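Local coordinates for protein arginine N-methyltransferase SFM1 (Saccharomyces cerevisiae, PDB 5C77), which transfers a single methyl group from S-adenosyl-L-methionine to one arginine of the ribosomal protein Rps3, at residues Arg79-Asp84 with Asp100-Gly105; Thr88-Pro93 with Ser130-Asp135. All blocks are in the same frame, centred on the assembly; numbering follows the deposited sequence.

Contact 1. Residues Arg79-Asp84 with Asp100-Gly105; sequences RVCLLD and DYFVFG. With SAH (S-adenosyl-L-homocysteine), chain C.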
ATOM      1  N   ARG A  79      13.780 -17.197   1.568  1.00 46.33           N
ATOM      2  CA  ARG A  79      12.782 -16.221   1.992  1.00 45.36           C
ATOM      3  C   ARG A  79      12.483 -15.250   0.860  1.00 43.17           C
ATOM      4  O   ARG A  79      11.878 -14.200   1.068  1.00 42.20           O
ATOM      5  CB  ARG A  79      13.246 -15.475   3.249  1.00 46.72           C
ATOM      6  CG  ARG A  79      13.448 -16.393   4.449  1.00 47.53           C
ATOM      7  CD  ARG A  79      13.506 -15.621   5.766  1.00 49.59           C
ATOM      8  NE  ARG A  79      12.326 -14.780   5.961  1.00 49.92           N
ATOM      9  CZ  ARG A  79      11.169 -15.221   6.440  1.00 49.43           C
ATOM     10  NH1 ARG A  79      11.036 -16.497   6.775  1.00 47.94           N
ATOM     11  NH2 ARG A  79      10.146 -14.386   6.578  1.00 48.99           N
ATOM     12  N   VAL A  80      12.921 -15.603  -0.341  1.00 40.30           N
ATOM     13  CA  VAL A  80      12.606 -14.809  -1.518  1.00 38.85           C
ATOM     14  C   VAL A  80      11.799 -15.622  -2.523  1.00 38.04           C
ATOM     15  O   VAL A  80      12.298 -16.561  -3.144  1.00 37.35           O
ATOM     16  CB  VAL A  80      13.862 -14.233  -2.179  1.00 38.87           C
ATOM     17  CG1 VAL A  80      13.476 -13.370  -3.370  1.00 37.88           C
ATOM     18  CG2 VAL A  80      14.673 -13.426  -1.155  1.00 38.81           C
ATOM     19  N   CYS A  81      10.533 -15.254  -2.661  1.00 37.68           N
ATOM     20  CA  CYS A  81       9.638 -15.963  -3.557  1.00 38.11           C
ATOM     21  C   CYS A  81       9.667 -15.388  -4.978  1.00 37.62           C
ATOM     22  O   CYS A  81       9.340 -14.222  -5.207  1.00 36.06           O
ATOM     23  CB  CYS A  81       8.215 -15.949  -3.002  1.00 38.23           C
ATOM     24  SG  CYS A  81       7.010 -16.751  -4.084  1.00 41.26           S
ATOM     25  N   LEU A  82      10.086 -16.213  -5.929  1.00 37.50           N
ATOM     26  CA  LEU A  82       9.965 -15.859  -7.337  1.00 37.41           C
ATOM     27  C   LEU A  82       8.607 -16.328  -7.861  1.00 38.38           C
ATOM     28  O   LEU A  82       8.240 -17.490  -7.705  1.00 39.63           O
ATOM     29  CB  LEU A  82      11.093 -16.494  -8.155  1.00 36.84           C
ATOM     30  CG  LEU A  82      10.877 -16.471  -9.672  1.00 36.74           C
ATOM     31  CD1 LEU A  82      11.111 -15.074 -10.227  1.00 36.52           C
ATOM     32  CD2 LEU A  82      11.744 -17.511 -10.379  1.00 36.49           C
ATOM     33  N   LEU A  83       7.854 -15.423  -8.472  1.00 38.10           N
ATOM     34  CA  LEU A  83       6.560 -15.794  -9.017  1.00 39.36           C
ATOM     35  C   LEU A  83       6.640 -16.160 -10.499  1.00 41.82           C
ATOM     36  O   LEU A  83       7.122 -15.386 -11.324  1.00 43.90           O
ATOM     37  CB  LEU A  83       5.539 -14.696  -8.726  1.00 38.85           C
ATOM     38  CG  LEU A  83       5.357 -14.632  -7.205  1.00 37.71           C
ATOM     39  CD1 LEU A  83       5.156 -13.235  -6.690  1.00 37.01           C
ATOM     40  CD2 LEU A  83       4.209 -15.539  -6.779  1.00 37.80           C
ATOM     41  N   ASP A  84       6.171 -17.363 -10.815  1.00 43.74           N
ATOM     42  CA  ASP A  84       6.300 -17.949 -12.144  1.00 44.94           C
ATOM     43  C   ASP A  84       5.078 -18.805 -12.445  1.00 44.76           C
ATOM     44  O   ASP A  84       4.752 -19.710 -11.678  1.00 44.30           O
ATOM     45  CB  ASP A  84       7.564 -18.810 -12.201  1.00 48.86           C
ATOM     46  CG  ASP A  84       7.668 -19.638 -13.478  1.00 50.45           C
ATOM     47  OD1 ASP A  84       7.154 -19.224 -14.538  1.00 52.53           O
ATOM     48  OD2 ASP A  84       8.294 -20.711 -13.419  1.00 51.92           O
ATOM     49  N   ASP A 100      10.019 -12.741   2.615  1.00 40.71           N
ATOM     50  CA  ASP A 100      10.162 -11.316   2.872  1.00 40.72           C
ATOM     51  C   ASP A 100      10.120 -10.525   1.563  1.00 39.07           C
ATOM     52  O   ASP A 100       9.973  -9.307   1.580  1.00 39.39           O
ATOM     53  CB  ASP A 100      11.483 -11.033   3.607  1.00 41.90           C
ATOM     54  CG  ASP A 100      11.596 -11.781   4.940  1.00 44.24           C
ATOM     55  OD1 ASP A 100      10.596 -11.839   5.704  1.00 45.78           O
ATOM     56  OD2 ASP A 100      12.693 -12.303   5.228  1.00 45.18           O
ATOM     57  N   TYR A 101      10.258 -11.217   0.432  1.00 37.41           N
ATOM     58  CA  TYR A 101      10.259 -10.563  -0.878  1.00 37.05           C
ATOM     59  C   TYR A 101       9.562 -11.385  -1.947  1.00 35.63           C
ATOM     60  O   TYR A 101       9.700 -12.611  -1.995  1.00 34.74           O
ATOM     61  CB  TYR A 101      11.681 -10.291  -1.346  1.00 37.71           C
ATOM     62  CG  TYR A 101      12.414  -9.295  -0.495  1.00 39.00           C
ATOM     63  CD1 TYR A 101      12.352  -7.938  -0.781  1.00 39.03           C
ATOM     64  CD2 TYR A 101      13.175  -9.712   0.596  1.00 38.69           C
ATOM     65  CE1 TYR A 101      13.022  -7.024  -0.008  1.00 40.65           C
ATOM     66  CE2 TYR A 101      13.847  -8.803   1.377  1.00 39.94           C
ATOM     67  CZ  TYR A 101      13.768  -7.460   1.070  1.00 40.84           C
ATOM     68  OH  TYR A 101      14.436  -6.546   1.839  1.00 44.05           O
ATOM     69  N   PHE A 102       8.838 -10.687  -2.817  1.00 34.36           N
ATOM     70  CA  PHE A 102       8.121 -11.308  -3.919  1.00 33.88           C
ATOM     71  C   PHE A 102       8.588 -10.745  -5.244  1.00 33.45           C
ATOM     72  O   PHE A 102       8.377  -9.575  -5.548  1.00 33.55           O
ATOM     73  CB  PHE A 102       6.626 -11.125  -3.735  1.00 33.90           C
ATOM     74  CG  PHE A 102       6.098 -11.879  -2.578  1.00 34.50           C
ATOM     75  CD1 PHE A 102       6.115 -11.321  -1.310  1.00 34.00           C
ATOM     76  CD2 PHE A 102       5.640 -13.167  -2.739  1.00 34.52           C
ATOM     77  CE1 PHE A 102       5.665 -12.027  -0.223  1.00 34.32           C
ATOM     78  CE2 PHE A 102       5.175 -13.883  -1.652  1.00 35.27           C
ATOM     79  CZ  PHE A 102       5.193 -13.313  -0.388  1.00 34.21           C
ATOM     80  N   VAL A 103       9.231 -11.595  -6.030  1.00 33.95           N
ATOM     81  CA  VAL A 103       9.913 -11.150  -7.237  1.00 34.55           C
ATOM     82  C   VAL A 103       9.127 -11.497  -8.503  1.00 34.83           C
ATOM     83  O   VAL A 103       8.585 -12.595  -8.648  1.00 34.79           O
ATOM     84  CB  VAL A 103      11.359 -11.713  -7.302  1.00 33.94           C
ATOM     85  CG1 VAL A 103      12.101 -11.184  -8.518  1.00 33.72           C
ATOM     86  CG2 VAL A 103      12.110 -11.364  -6.029  1.00 33.14           C
ATOM     87  N   PHE A 104       9.060 -10.526  -9.401  1.00 35.91           N
ATOM     88  CA  PHE A 104       8.381 -10.697 -10.662  1.00 37.05           C
ATOM     89  C   PHE A 104       9.402 -10.575 -11.774  1.00 39.72           C
ATOM     90  O   PHE A 104      10.083  -9.549 -11.902  1.00 40.90           O
ATOM     91  CB  PHE A 104       7.256  -9.679 -10.794  1.00 35.21           C
ATOM     92  CG  PHE A 104       6.221  -9.806  -9.715  1.00 34.99           C
ATOM     93  CD1 PHE A 104       6.440  -9.268  -8.460  1.00 34.26           C
ATOM     94  CD2 PHE A 104       5.049 -10.496  -9.943  1.00 35.10           C
ATOM     95  CE1 PHE A 104       5.504  -9.406  -7.460  1.00 34.29           C
ATOM     96  CE2 PHE A 104       4.111 -10.630  -8.951  1.00 34.79           C
ATOM     97  CZ  PHE A 104       4.335 -10.086  -7.708  1.00 34.96           C
ATOM     98  N   GLY A 105       9.538 -11.662 -12.533  1.00 41.57           N
ATOM     99  CA  GLY A 105      10.424 -11.725 -13.683  1.00 43.06           C
ATOM    100  C   GLY A 105       9.616 -11.568 -14.951  1.00 45.04           C
ATOM    101  O   GLY A 105       8.832 -10.628 -15.070  1.00 45.10           O
TER
HETATM  102  N   SAH C 301       6.373  -7.416 -20.660  1.00 80.67           N
HETATM  103  CA  SAH C 301       6.485  -8.585 -19.793  1.00 80.34           C
HETATM  104  CB  SAH C 301       5.239  -8.723 -18.916  1.00 77.10           C
HETATM  105  CG  SAH C 301       5.427  -9.575 -17.660  1.00 74.52           C
HETATM  106  SD  SAH C 301       3.915  -9.802 -16.681  1.00 73.02           S
HETATM  107  C   SAH C 301       6.732  -9.854 -20.615  1.00 80.62           C
HETATM  108  O   SAH C 301       6.934 -10.942 -20.067  1.00 80.71           O
HETATM  109  OXT SAH C 301       6.744  -9.822 -21.851  1.00 82.47           O
HETATM  110  C5' SAH C 301       4.442 -11.487 -16.296  1.00 62.36           C
HETATM  111  C4' SAH C 301       4.889 -11.657 -14.849  1.00 56.12           C
HETATM  112  O4' SAH C 301       3.778 -11.662 -13.969  1.00 51.19           O
HETATM  113  C3' SAH C 301       5.613 -12.985 -14.684  1.00 53.86           C
HETATM  114  O3' SAH C 301       6.999 -12.780 -14.663  1.00 55.81           O
HETATM  115  C2' SAH C 301       5.177 -13.492 -13.339  1.00 52.42           C
HETATM  116  O2' SAH C 301       6.080 -13.028 -12.354  1.00 52.21           O
HETATM  117  C1' SAH C 301       3.857 -12.795 -13.120  1.00 49.31           C
HETATM  118  N9  SAH C 301       2.761 -13.739 -13.398  1.00 45.42           N
HETATM  119  C8  SAH C 301       1.790 -13.628 -14.357  1.00 43.64           C
HETATM  120  N7  SAH C 301       0.978 -14.701 -14.280  1.00 41.70           N
HETATM  121  C5  SAH C 301       1.417 -15.503 -13.286  1.00 41.91           C
HETATM  122  C6  SAH C 301       0.966 -16.719 -12.776  1.00 41.03           C
HETATM  123  N6  SAH C 301      -0.106 -17.316 -13.285  1.00 39.85           N
HETATM  124  N1  SAH C 301       1.647 -17.307 -11.730  1.00 40.54           N
HETATM  125  C2  SAH C 301       2.756 -16.704 -11.186  1.00 40.60           C
HETATM  126  N3  SAH C 301       3.199 -15.506 -11.696  1.00 42.42           N
HETATM  127  C4  SAH C 301       2.542 -14.910 -12.723  1.00 43.67           C

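Contact 2. Residues Thr88-Pro93 with Ser130-Asp135; sequences TIDLQP and SRRLGD. With SAH (S-adenosyl-L-homocysteine), chain C.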
ATOM      1  N   THR A  88       4.876 -25.261  -9.950  1.00 43.73           N
ATOM      2  CA  THR A  88       3.866 -26.280  -9.673  1.00 44.20           C
ATOM      3  C   THR A  88       3.076 -26.051  -8.375  1.00 45.34           C
ATOM      4  O   THR A  88       1.942 -26.524  -8.241  1.00 45.76           O
ATOM      5  CB  THR A  88       4.487 -27.686  -9.669  1.00 44.59           C
ATOM      6  OG1 THR A  88       5.534 -27.744  -8.695  1.00 45.67           O
ATOM      7  CG2 THR A  88       5.067 -28.009 -11.037  1.00 43.24           C
ATOM      8  N   ILE A  89       3.673 -25.324  -7.431  1.00 43.66           N
ATOM      9  CA  ILE A  89       3.046 -25.076  -6.140  1.00 41.54           C
ATOM     10  C   ILE A  89       2.472 -23.675  -6.082  1.00 40.80           C
ATOM     11  O   ILE A  89       3.215 -22.701  -6.180  1.00 40.30           O
ATOM     12  CB  ILE A  89       4.064 -25.191  -4.984  1.00 41.62           C
ATOM     13  CG1 ILE A  89       4.781 -26.549  -5.014  1.00 40.87           C
ATOM     14  CG2 ILE A  89       3.378 -24.947  -3.647  1.00 40.95           C
ATOM     15  CD1 ILE A  89       3.863 -27.717  -4.777  1.00 41.99           C
ATOM     16  N   ASP A  90       1.158 -23.571  -5.903  1.00 39.95           N
ATOM     17  CA  ASP A  90       0.515 -22.273  -5.703  1.00 39.72           C
ATOM     18  C   ASP A  90       0.951 -21.550  -4.408  1.00 38.35           C
ATOM     19  O   ASP A  90       1.291 -22.170  -3.401  1.00 37.69           O
ATOM     20  CB  ASP A  90      -1.012 -22.419  -5.743  1.00 41.23           C
ATOM     21  CG  ASP A  90      -1.573 -22.380  -7.164  1.00 44.25           C
ATOM     22  OD1 ASP A  90      -1.179 -21.481  -7.935  1.00 46.55           O
ATOM     23  OD2 ASP A  90      -2.411 -23.242  -7.516  1.00 44.76           O
ATOM     24  N   LEU A  91       0.944 -20.226  -4.450  1.00 37.35           N
ATOM     25  CA  LEU A  91       1.162 -19.435  -3.258  1.00 36.19           C
ATOM     26  C   LEU A  91       0.004 -19.668  -2.278  1.00 36.13           C
ATOM     27  O   LEU A  91      -1.159 -19.685  -2.683  1.00 35.15           O
ATOM     28  CB  LEU A  91       1.263 -17.955  -3.626  1.00 35.36           C
ATOM     29  CG  LEU A  91       1.837 -17.042  -2.539  1.00 35.27           C
ATOM     30  CD1 LEU A  91       3.302 -17.369  -2.334  1.00 33.59           C
ATOM     31  CD2 LEU A  91       1.645 -15.577  -2.897  1.00 33.89           C
ATOM     32  N   GLN A  92       0.332 -19.869  -1.001  1.00 37.19           N
ATOM     33  CA  GLN A  92      -0.667 -20.099   0.045  1.00 38.68           C
ATOM     34  C   GLN A  92      -0.625 -18.983   1.076  1.00 38.27           C
ATOM     35  O   GLN A  92       0.432 -18.419   1.333  1.00 38.41           O
ATOM     36  CB  GLN A  92      -0.382 -21.385   0.812  1.00 40.19           C
ATOM     37  CG  GLN A  92      -0.454 -22.666   0.046  1.00 42.99           C
ATOM     38  CD  GLN A  92       0.077 -23.816   0.884  1.00 44.23           C
ATOM     39  OE1 GLN A  92      -0.484 -24.144   1.939  1.00 46.80           O
ATOM     40  NE2 GLN A  92       1.187 -24.406   0.448  1.00 43.20           N
ATOM     41  N   PRO A  93      -1.776 -18.689   1.697  1.00 38.98           N
ATOM     42  CA  PRO A  93      -1.850 -17.786   2.847  1.00 40.29           C
ATOM     43  C   PRO A  93      -0.768 -18.067   3.897  1.00 41.73           C
ATOM     44  O   PRO A  93      -0.127 -17.131   4.372  1.00 41.97           O
ATOM     45  CB  PRO A  93      -3.232 -18.090   3.413  1.00 39.15           C
ATOM     46  CG  PRO A  93      -4.031 -18.435   2.218  1.00 38.29           C
ATOM     47  CD  PRO A  93      -3.110 -19.172   1.297  1.00 37.87           C
ATOM     48  N   SER A 130      10.128 -20.936  -5.993  1.00 42.79           N
ATOM     49  CA  SER A 130       9.174 -20.589  -7.032  1.00 43.28           C
ATOM     50  C   SER A 130       7.750 -20.935  -6.650  1.00 41.57           C
ATOM     51  O   SER A 130       7.486 -22.028  -6.157  1.00 41.60           O
ATOM     52  CB  SER A 130       9.544 -21.263  -8.345  1.00 44.87           C
ATOM     53  OG  SER A 130      10.628 -20.580  -8.948  1.00 50.46           O
ATOM     54  N   ARG A 131       6.837 -19.997  -6.886  1.00 39.88           N
ATOM     55  CA  ARG A 131       5.412 -20.218  -6.622  1.00 39.25           C
ATOM     56  C   ARG A 131       4.520 -19.762  -7.777  1.00 38.11           C
ATOM     57  O   ARG A 131       4.853 -18.834  -8.509  1.00 37.77           O
ATOM     58  CB  ARG A 131       4.996 -19.527  -5.324  1.00 39.57           C
ATOM     59  CG  ARG A 131       5.592 -20.148  -4.082  1.00 41.21           C
ATOM     60  CD  ARG A 131       4.868 -21.436  -3.732  1.00 42.55           C
ATOM     61  NE  ARG A 131       5.481 -22.125  -2.601  1.00 44.29           N
ATOM     62  CZ  ARG A 131       6.400 -23.080  -2.716  1.00 45.84           C
ATOM     63  NH1 ARG A 131       6.819 -23.470  -3.913  1.00 45.33           N
ATOM     64  NH2 ARG A 131       6.897 -23.650  -1.629  1.00 45.69           N
ATOM     65  N   ARG A 132       3.380 -20.420  -7.931  1.00 37.62           N
ATOM     66  CA  ARG A 132       2.446 -20.092  -8.994  1.00 36.98           C
ATOM     67  C   ARG A 132       1.251 -19.330  -8.435  1.00 36.49           C
ATOM     68  O   ARG A 132       0.940 -19.417  -7.242  1.00 35.61           O
ATOM     69  CB  ARG A 132       1.971 -21.362  -9.713  1.00 38.28           C
ATOM     70  CG  ARG A 132       1.283 -21.099 -11.058  1.00 39.87           C
ATOM     71  CD  ARG A 132       0.692 -22.351 -11.666  1.00 39.99           C
ATOM     72  NE  ARG A 132      -0.406 -22.875 -10.871  1.00 41.73           N
ATOM     73  CZ  ARG A 132      -1.069 -23.996 -11.149  1.00 43.30           C
ATOM     74  NH1 ARG A 132      -0.755 -24.714 -12.218  1.00 44.68           N
ATOM     75  NH2 ARG A 132      -2.057 -24.399 -10.361  1.00 43.07           N
ATOM     76  N   LEU A 133       0.600 -18.575  -9.313  1.00 35.52           N
ATOM     77  CA  LEU A 133      -0.633 -17.863  -9.005  1.00 36.00           C
ATOM     78  C   LEU A 133      -1.730 -18.362  -9.927  1.00 37.16           C
ATOM     79  O   LEU A 133      -2.240 -17.621 -10.760  1.00 36.67           O
ATOM     80  CB  LEU A 133      -0.448 -16.353  -9.191  1.00 35.46           C
ATOM     81  CG  LEU A 133       0.528 -15.700  -8.216  1.00 35.62           C
ATOM     82  CD1 LEU A 133       0.921 -14.290  -8.663  1.00 35.58           C
ATOM     83  CD2 LEU A 133      -0.076 -15.690  -6.816  1.00 34.82           C
ATOM     84  N   GLY A 134      -2.083 -19.630  -9.783  1.00 38.60           N
ATOM     85  CA  GLY A 134      -3.087 -20.228 -10.637  1.00 41.29           C
ATOM     86  C   GLY A 134      -2.579 -20.563 -12.022  1.00 43.97           C
ATOM     87  O   GLY A 134      -1.485 -20.151 -12.414  1.00 42.28           O
ATOM     88  N   ASP A 135      -3.393 -21.296 -12.776  1.00 46.70           N
ATOM     89  CA  ASP A 135      -2.948 -21.868 -14.040  1.00 48.11           C
ATOM     90  C   ASP A 135      -3.207 -20.960 -15.238  1.00 48.23           C
ATOM     91  O   ASP A 135      -3.087 -21.386 -16.387  1.00 50.10           O
ATOM     92  CB  ASP A 135      -3.593 -23.236 -14.254  1.00 50.52           C
ATOM     93  CG  ASP A 135      -5.092 -23.148 -14.410  1.00 54.32           C
ATOM     94  OD1 ASP A 135      -5.658 -22.096 -14.039  1.00 56.75           O
ATOM     95  OD2 ASP A 135      -5.703 -24.131 -14.895  1.00 55.31           O
TER
HETATM   96  N   SAH C 301       6.373  -7.416 -20.660  1.00 80.67           N
HETATM   97  CA  SAH C 301       6.485  -8.585 -19.793  1.00 80.34           C
HETATM   98  CB  SAH C 301       5.239  -8.723 -18.916  1.00 77.10           C
HETATM   99  CG  SAH C 301       5.427  -9.575 -17.660  1.00 74.52           C
HETATM  100  SD  SAH C 301       3.915  -9.802 -16.681  1.00 73.02           S
HETATM  101  C   SAH C 301       6.732  -9.854 -20.615  1.00 80.62           C
HETATM  102  O   SAH C 301       6.934 -10.942 -20.067  1.00 80.71           O
HETATM  103  OXT SAH C 301       6.744  -9.822 -21.851  1.00 82.47           O
HETATM  104  C5' SAH C 301       4.442 -11.487 -16.296  1.00 62.36           C
HETATM  105  C4' SAH C 301       4.889 -11.657 -14.849  1.00 56.12           C
HETATM  106  O4' SAH C 301       3.778 -11.662 -13.969  1.00 51.19           O
HETATM  107  C3' SAH C 301       5.613 -12.985 -14.684  1.00 53.86           C
HETATM  108  O3' SAH C 301       6.999 -12.780 -14.663  1.00 55.81           O
HETATM  109  C2' SAH C 301       5.177 -13.492 -13.339  1.00 52.42           C
HETATM  110  O2' SAH C 301       6.080 -13.028 -12.354  1.00 52.21           O
HETATM  111  C1' SAH C 301       3.857 -12.795 -13.120  1.00 49.31           C
HETATM  112  N9  SAH C 301       2.761 -13.739 -13.398  1.00 45.42           N
HETATM  113  C8  SAH C 301       1.790 -13.628 -14.357  1.00 43.64           C
HETATM  114  N7  SAH C 301       0.978 -14.701 -14.280  1.00 41.70           N
HETATM  115  C5  SAH C 301       1.417 -15.503 -13.286  1.00 41.91           C
HETATM  116  C6  SAH C 301       0.966 -16.719 -12.776  1.00 41.03           C
HETATM  117  N6  SAH C 301      -0.106 -17.316 -13.285  1.00 39.85           N
HETATM  118  N1  SAH C 301       1.647 -17.307 -11.730  1.00 40.54           N
HETATM  119  C2  SAH C 301       2.756 -16.704 -11.186  1.00 40.60           C
HETATM  120  N3  SAH C 301       3.199 -15.506 -11.696  1.00 42.42           N
HETATM  121  C4  SAH C 301       2.542 -14.910 -12.723  1.00 43.67           C

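Contact 1. Residues Arg79-Asp84 with Asp100-Gly105
Leu83 and Phe104 carry the tightly packed half of this contact: the CD1 methyl of Leu83 lies over one face of the Phe104 ring, 3.4 Å from Phe104 CZ, and the same methyl meets the edge of the Phe102 ring. The Cys81 sulfur approaches that second ring obliquely, while Val80 CG1 and Val103 CG2 close at 3.6 Å on the opposite face of the sheet. Between the two layers the parallel strands are joined by backbone hydrogen bonds, such as Val103 N to Cys81 O at 2.8 Å. Toward the partly exposed end polar chemistry takes over. Bent at chi3 (55°), the Arg79 chain brings its guanidinium edge side-on to Asp100, NE to OD2 at 2.6 Å and NH2 to OD1 at 2.7 Å; both nitrogens come from above the carboxylate plane. An alanine here is likely to leave the Asp100 carboxylate without its charged mate and Thr97 O without the NH2 bond it also receives. At the other end the strands serve a SPOUT-type cofactor site, where Leu83 O accepts a bond from the ribose O2' of S-adenosyl-L-homocysteine. Strand 80-83 runs between 101-108 and 128-131; helix 140-151 packs on Leu83, Phe102 and Phe104, and helix 116-123 meets Leu82 from the other face.

Contact 2. Residues Thr88-Pro93 with Ser130-Asp135
With CG anti to the backbone N (chi1 -165°) and a bend at chi3 (66°), the Arg132 chain swings its guanidinium edge to Asp90, whose own chi1 of -85° turns the carboxylate back toward segment 130-135. The two flat groups cross with their planes 51° apart. Arg132 NH2 reaches Asp90 OD2 at 3.1 Å from above the carboxylate plane, whereas NE to OD1 is a weak bond. Asp90 OD1 has a second donor, Gly134 N, which meets it at 2.8 Å on the syn side, so the carboxylate joins an arginine side chain to the backbone at Gly134. Beside it the main chains are joined by a single bridge: Arg132 N donates to Ile89 O and Leu91 N to Arg132 O, each at 2.9 Å. Leu133 and Gly134, just along the chain, form part of the adenine site of this SPOUT methyltransferase, where Leu133 N donates to N1 of S-adenosyl-L-homocysteine (2.9 Å) and the cofactor's N6 donates to Gly134 O. The Leu133 side chain also lies against the adenine, while its CD2 touches Leu91 CB at 4.1 Å. Asp90 is thus a second-shell residue, bonded to Gly134 but not to the cofactor. On the outer side, Ile89 lies alongside Arg131 and covers one guanidinium face, with CG2 offset toward the rim, and the Leu91 side chain crosses that of the same arginine at about a right angle, CD1 meeting Arg131 CG. Farther in, Leu91 also packs on Ile151 of helix 140-151.

Overall arrangement
The two contacts illustrate how one sheet can serve a cofactor from its interior and from its margin. Contact 1 is buried and joins two regular strands, so apolar layers and repeated backbone bonds dominate, with its one salt bridge at the end away from the cofactor. Contact 2, whose centre lies about 11 Å from that of contact 1, is only partly buried and pins a loop to the end of a strand, joined by one backbone bridge and by a carboxylate shared between an arginine and a backbone N-H. They share a seam, since strands 80-83 and 128-131 are neighbours and Cys81 SG packs on Arg131 CB. Their ligand roles differ too: contact 1 hydrogen-bonds the ribose and also touches the adenine, while contact 2 hydrogen-bonds the adenine through N1 and N6.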